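Long-range contacts in putative Lipoprotein (Shewanella oneidensis, PDB 3U24), which is of unknown function but binds zinc and calcium ions and belongs to a family related to zinc metallopeptidases: residues F32-L36 / F70-Q74; L78-L83 / Y94-D98. All blocks are in the same frame, centred on the assembly; numbering follows the deposited sequence.

Interaction 1 (F32-L36 / F70-Q74); sequences FIDDL and FVKAQ. With ZN (zinc ion), chain H.
F70 meets F32, D35 and L36 where segments 32-36 and 70-74, on helices 25-39 and 61-79, run antiparallel with axes 11.7 Å apart. The tight part is apolar. F70 lies against the other segment: its CE2 is 3.6 Å from D35 CB, which sits at the ring edge, while L36 CD1 meets F70 CZ. The F32 ring lies oblique to that of F70, planes at 38°, and F32 CE1 is 3.7 Å from F70 CZ. Within the helix, Q74 CG lies over the centre of one F70 face; the bend at chi2 (-63°) then turns the amide back toward D35, with OE1 at the edge of the F32 ring. L101 of helix 88-111 touches F32, F70 and Q74 here. The other side is polar and watery. Q74 NE2 donates to D35 OD2 (3.0 Å), bent at 139° and arriving from the anti side, tilted out of the carboxylate plane; one water donates to both D35 OD2 and Q74 OE1. D35 OD1 binds a zinc ion at 2.3 Å, with two waters as further ligands. OD1 thus takes the metal, OD2 the amide and two waters, one of them a zinc ligand, and the zinc probably offsets the carboxylate's negative charge.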
# COMPACT_ATOMS: atom_id res chain seq x y z
N PHE A 32 -24.37 -2.89 -7.05
CA PHE A 32 -23.70 -2.03 -6.11
C PHE A 32 -22.51 -1.31 -6.77
O PHE A 32 -22.33 -0.11 -6.64
CB PHE A 32 -23.21 -2.83 -4.91
CG PHE A 32 -22.31 -2.05 -4.02
CD1 PHE A 32 -22.82 -1.15 -3.15
CD2 PHE A 32 -20.95 -2.18 -4.10
CE1 PHE A 32 -22.02 -0.39 -2.34
CE2 PHE A 32 -20.12 -1.43 -3.30
CZ PHE A 32 -20.67 -0.53 -2.43
N ILE A 33 -21.66 -2.06 -7.44
CA ILE A 33 -20.52 -1.50 -8.16
C ILE A 33 -21.02 -0.53 -9.23
O ILE A 33 -20.52 0.59 -9.33
CB ILE A 33 -19.63 -2.62 -8.77
CG1 ILE A 33 -18.96 -3.44 -7.64
CG2 ILE A 33 -18.60 -2.06 -9.76
CD1 ILE A 33 -18.27 -2.56 -6.61
N ASP A 34 -22.04 -0.91 -9.99
CA ASP A 34 -22.61 0.06 -10.91
C ASP A 34 -23.05 1.37 -10.24
O ASP A 34 -22.75 2.45 -10.76
CB ASP A 34 -23.74 -0.54 -11.69
CG ASP A 34 -23.26 -1.55 -12.73
OD1 ASP A 34 -22.04 -1.56 -13.05
OD2 ASP A 34 -24.11 -2.33 -13.22
N ASP A 35 -23.69 1.28 -9.08
CA ASP A 35 -24.11 2.46 -8.39
C ASP A 35 -22.94 3.23 -7.83
O ASP A 35 -22.99 4.44 -7.80
CB ASP A 35 -25.06 2.12 -7.24
CG ASP A 35 -26.39 1.61 -7.74
OD1 ASP A 35 -26.66 1.85 -8.93
OD2 ASP A 35 -27.16 0.96 -6.97
N LEU A 36 -21.89 2.54 -7.39
CA LEU A 36 -20.73 3.22 -6.86
C LEU A 36 -20.11 4.04 -7.97
O LEU A 36 -19.75 5.16 -7.73
CB LEU A 36 -19.71 2.25 -6.27
CG LEU A 36 -18.53 2.87 -5.54
CD1 LEU A 36 -18.98 3.71 -4.36
CD2 LEU A 36 -17.52 1.78 -5.16
N PHE A 70 -26.21 7.54 -0.55
CA PHE A 70 -25.82 6.29 -1.17
C PHE A 70 -25.49 5.24 -0.11
O PHE A 70 -25.91 4.11 -0.25
CB PHE A 70 -24.67 6.52 -2.14
CG PHE A 70 -24.00 5.28 -2.64
CD1 PHE A 70 -22.92 4.74 -1.95
CD2 PHE A 70 -24.38 4.70 -3.83
CE1 PHE A 70 -22.27 3.62 -2.41
CE2 PHE A 70 -23.69 3.61 -4.32
CZ PHE A 70 -22.65 3.06 -3.60
N VAL A 71 -24.73 5.62 0.93
CA VAL A 71 -24.41 4.71 2.01
C VAL A 71 -25.71 4.16 2.62
O VAL A 71 -25.90 2.95 2.73
CB VAL A 71 -23.53 5.40 3.10
CG1 VAL A 71 -23.48 4.56 4.35
CG2 VAL A 71 -22.13 5.67 2.55
N LYS A 72 -26.62 5.06 2.99
CA LYS A 72 -27.90 4.65 3.56
C LYS A 72 -28.70 3.70 2.67
O LYS A 72 -29.21 2.71 3.17
CB LYS A 72 -28.76 5.87 3.95
N ALA A 73 -28.82 3.98 1.37
CA ALA A 73 -29.62 3.13 0.50
C ALA A 73 -28.94 1.77 0.26
O ALA A 73 -29.63 0.74 0.16
CB ALA A 73 -29.92 3.80 -0.86
N GLN A 74 -27.62 1.75 0.15
CA GLN A 74 -26.94 0.47 -0.15
C GLN A 74 -26.90 -0.37 1.09
O GLN A 74 -27.11 -1.60 1.04
CB GLN A 74 -25.57 0.65 -0.72
CG GLN A 74 -25.54 1.43 -2.02
CD GLN A 74 -26.27 0.74 -3.15
OE1 GLN A 74 -26.32 -0.49 -3.23
NE2 GLN A 74 -26.85 1.54 -4.03
ZN ZN H . -28.63 1.45 -10.03
O HOH W 1 -27.09 -1.74 -5.47
O HOH W 2 -29.96 0.12 -8.29
O HOH W 3 -27.72 -0.70 -10.13

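Interaction 2 (L78-L83 / Y94-D98); sequences LKQFEL and YHLID. With ZN (zinc ion), chain C.
Two leucines sandwich the ring of Y94, each setting a methyl against it in a CH-pi contact. The setting is a helical hairpin, in which the end of helix 61-79 and the turn after it fold back on helix 88-111. L83 CD2 stands over the ring centre, 3.8 Å from the centroid and 9° off the normal; on the opposite face L78 CD2 is displaced toward the rim, 3.6 Å from Y94 CD2. With CG anti to its backbone N (chi1 180°), Y94 extends from its helix into the gap between them. Its CE2 also comes 3.5 Å from L78 O, a carbonyl already engaged by F81 N in the turn. A water joins Y94 OH to F81 O, tying the phenol to the loop without a direct bond. Without this ring, as with an alanine here, L78 and L83 would probably face a gap and the bridging water would lose its phenol partner. L78 CD1 packs on the buried I97 CG2 and also touches OD1 of the partly exposed D98, and F28 of helix 25-39 also touches L78. Toward the surface the same L83 methyl meets H95 CE1 obliquely at 3.8 Å. H95 ND1 is hydrogen-bonded to T91 O, which limits the imidazole's rotation, and H95 NE2, across CE1, binds a zinc ion at 2.0 Å.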
# COMPACT_ATOMS: atom_id res chain seq x y z
N LEU A 78 -28.27 -4.16 1.50
CA LEU A 78 -27.47 -5.20 2.11
C LEU A 78 -28.23 -5.97 3.15
O LEU A 78 -28.15 -7.19 3.20
CB LEU A 78 -26.23 -4.67 2.83
CG LEU A 78 -24.85 -4.79 2.26
CD1 LEU A 78 -23.79 -4.44 3.35
CD2 LEU A 78 -24.63 -6.15 1.65
N LYS A 79 -28.90 -5.23 4.03
CA LYS A 79 -29.61 -5.84 5.17
C LYS A 79 -30.76 -6.74 4.76
O LYS A 79 -31.24 -7.51 5.55
CB LYS A 79 -30.12 -4.77 6.17
CG LYS A 79 -29.14 -4.39 7.27
CD LYS A 79 -29.62 -3.17 8.09
CE LYS A 79 -28.86 -1.88 7.72
NZ LYS A 79 -29.70 -0.63 7.68
N GLN A 80 -31.21 -6.64 3.53
CA GLN A 80 -32.17 -7.60 2.98
C GLN A 80 -31.65 -9.03 2.81
O GLN A 80 -32.43 -9.92 2.61
CB GLN A 80 -32.69 -7.11 1.63
CG GLN A 80 -34.10 -6.57 1.68
CD GLN A 80 -34.19 -5.18 1.11
OE1 GLN A 80 -34.12 -4.98 -0.12
NE2 GLN A 80 -34.33 -4.20 1.99
N PHE A 81 -30.35 -9.25 2.83
CA PHE A 81 -29.82 -10.59 2.59
C PHE A 81 -29.52 -11.25 3.91
O PHE A 81 -28.77 -10.68 4.72
CB PHE A 81 -28.53 -10.55 1.74
CG PHE A 81 -28.79 -10.15 0.33
CD1 PHE A 81 -29.28 -11.07 -0.58
CD2 PHE A 81 -28.61 -8.85 -0.08
CE1 PHE A 81 -29.57 -10.70 -1.87
CE2 PHE A 81 -28.89 -8.47 -1.38
CZ PHE A 81 -29.36 -9.40 -2.28
N GLU A 82 -30.10 -12.43 4.12
CA GLU A 82 -29.75 -13.28 5.25
C GLU A 82 -28.33 -13.78 5.08
O GLU A 82 -27.98 -14.34 4.03
CB GLU A 82 -30.68 -14.50 5.35
CG GLU A 82 -32.04 -14.14 5.93
CD GLU A 82 -33.13 -15.20 5.68
OE1 GLU A 82 -32.86 -16.25 5.02
OE2 GLU A 82 -34.28 -14.97 6.16
N LEU A 83 -27.53 -13.61 6.11
CA LEU A 83 -26.15 -14.09 6.11
C LEU A 83 -26.00 -15.62 5.98
O LEU A 83 -25.00 -16.09 5.46
CB LEU A 83 -25.44 -13.56 7.35
CG LEU A 83 -25.11 -12.07 7.16
CD1 LEU A 83 -25.27 -11.26 8.44
CD2 LEU A 83 -23.71 -11.94 6.57
N TYR A 94 -19.92 -9.51 1.06
CA TYR A 94 -20.89 -8.86 1.91
C TYR A 94 -20.14 -8.00 2.93
O TYR A 94 -20.43 -6.82 3.06
CB TYR A 94 -21.78 -9.90 2.64
CG TYR A 94 -22.82 -9.31 3.55
CD1 TYR A 94 -22.48 -8.74 4.75
CD2 TYR A 94 -24.17 -9.35 3.21
CE1 TYR A 94 -23.44 -8.19 5.59
CE2 TYR A 94 -25.13 -8.83 4.06
CZ TYR A 94 -24.75 -8.24 5.24
OH TYR A 94 -25.70 -7.71 6.09
N HIS A 95 -19.17 -8.61 3.62
CA HIS A 95 -18.45 -7.90 4.65
C HIS A 95 -17.57 -6.77 4.14
O HIS A 95 -17.49 -5.69 4.76
CB HIS A 95 -17.70 -8.88 5.54
CG HIS A 95 -18.60 -9.66 6.43
ND1 HIS A 95 -19.28 -10.78 6.00
CD2 HIS A 95 -19.01 -9.42 7.72
CE1 HIS A 95 -20.03 -11.24 7.01
NE2 HIS A 95 -19.85 -10.42 8.07
N LEU A 96 -16.90 -6.99 3.03
CA LEU A 96 -16.11 -5.95 2.42
C LEU A 96 -17.00 -4.77 2.02
O LEU A 96 -16.63 -3.63 2.27
CB LEU A 96 -15.37 -6.49 1.21
CG LEU A 96 -14.22 -7.47 1.47
CD1 LEU A 96 -13.67 -7.89 0.08
CD2 LEU A 96 -13.12 -6.90 2.39
N ILE A 97 -18.17 -5.02 1.44
CA ILE A 97 -19.09 -3.96 1.13
C ILE A 97 -19.59 -3.22 2.39
O ILE A 97 -19.57 -1.98 2.46
CB ILE A 97 -20.28 -4.46 0.27
CG1 ILE A 97 -19.79 -4.81 -1.15
CG2 ILE A 97 -21.38 -3.43 0.21
CD1 ILE A 97 -20.80 -5.63 -1.96
N ASP A 98 -20.03 -3.97 3.40
CA ASP A 98 -20.52 -3.36 4.63
C ASP A 98 -19.47 -2.42 5.28
O ASP A 98 -19.77 -1.26 5.61
CB ASP A 98 -20.87 -4.45 5.61
CG ASP A 98 -21.80 -3.99 6.70
OD1 ASP A 98 -22.61 -3.07 6.50
OD2 ASP A 98 -21.76 -4.58 7.78
ZN ZN C . -20.84 -10.59 9.78
O HOH W 4 -28.03 -8.76 6.42
O HOH W 5 -21.79 -12.92 10.09

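Overall arrangement
Helix 61-79 serves both contacts in turn: residues 70-74 pack on helix 25-39 in interaction 1, and its last residues, with the following loop, pack on helix 88-111 in interaction 2. Their centres are 12 Å apart, and they meet where F32 CZ touches I97 CG2 at 4.0 Å, so the three helices share one apolar seam. Interaction 1 is the more buried, yet it alone has a direct hydrogen bond between its segments. Interaction 2 buries more area, 355 against 237 Å², and is partly exposed; both have a bridging water, but interaction 2 depends on CH-pi packing. Each carries a zinc ligand, a carboxylate in the first and an imidazole in the second.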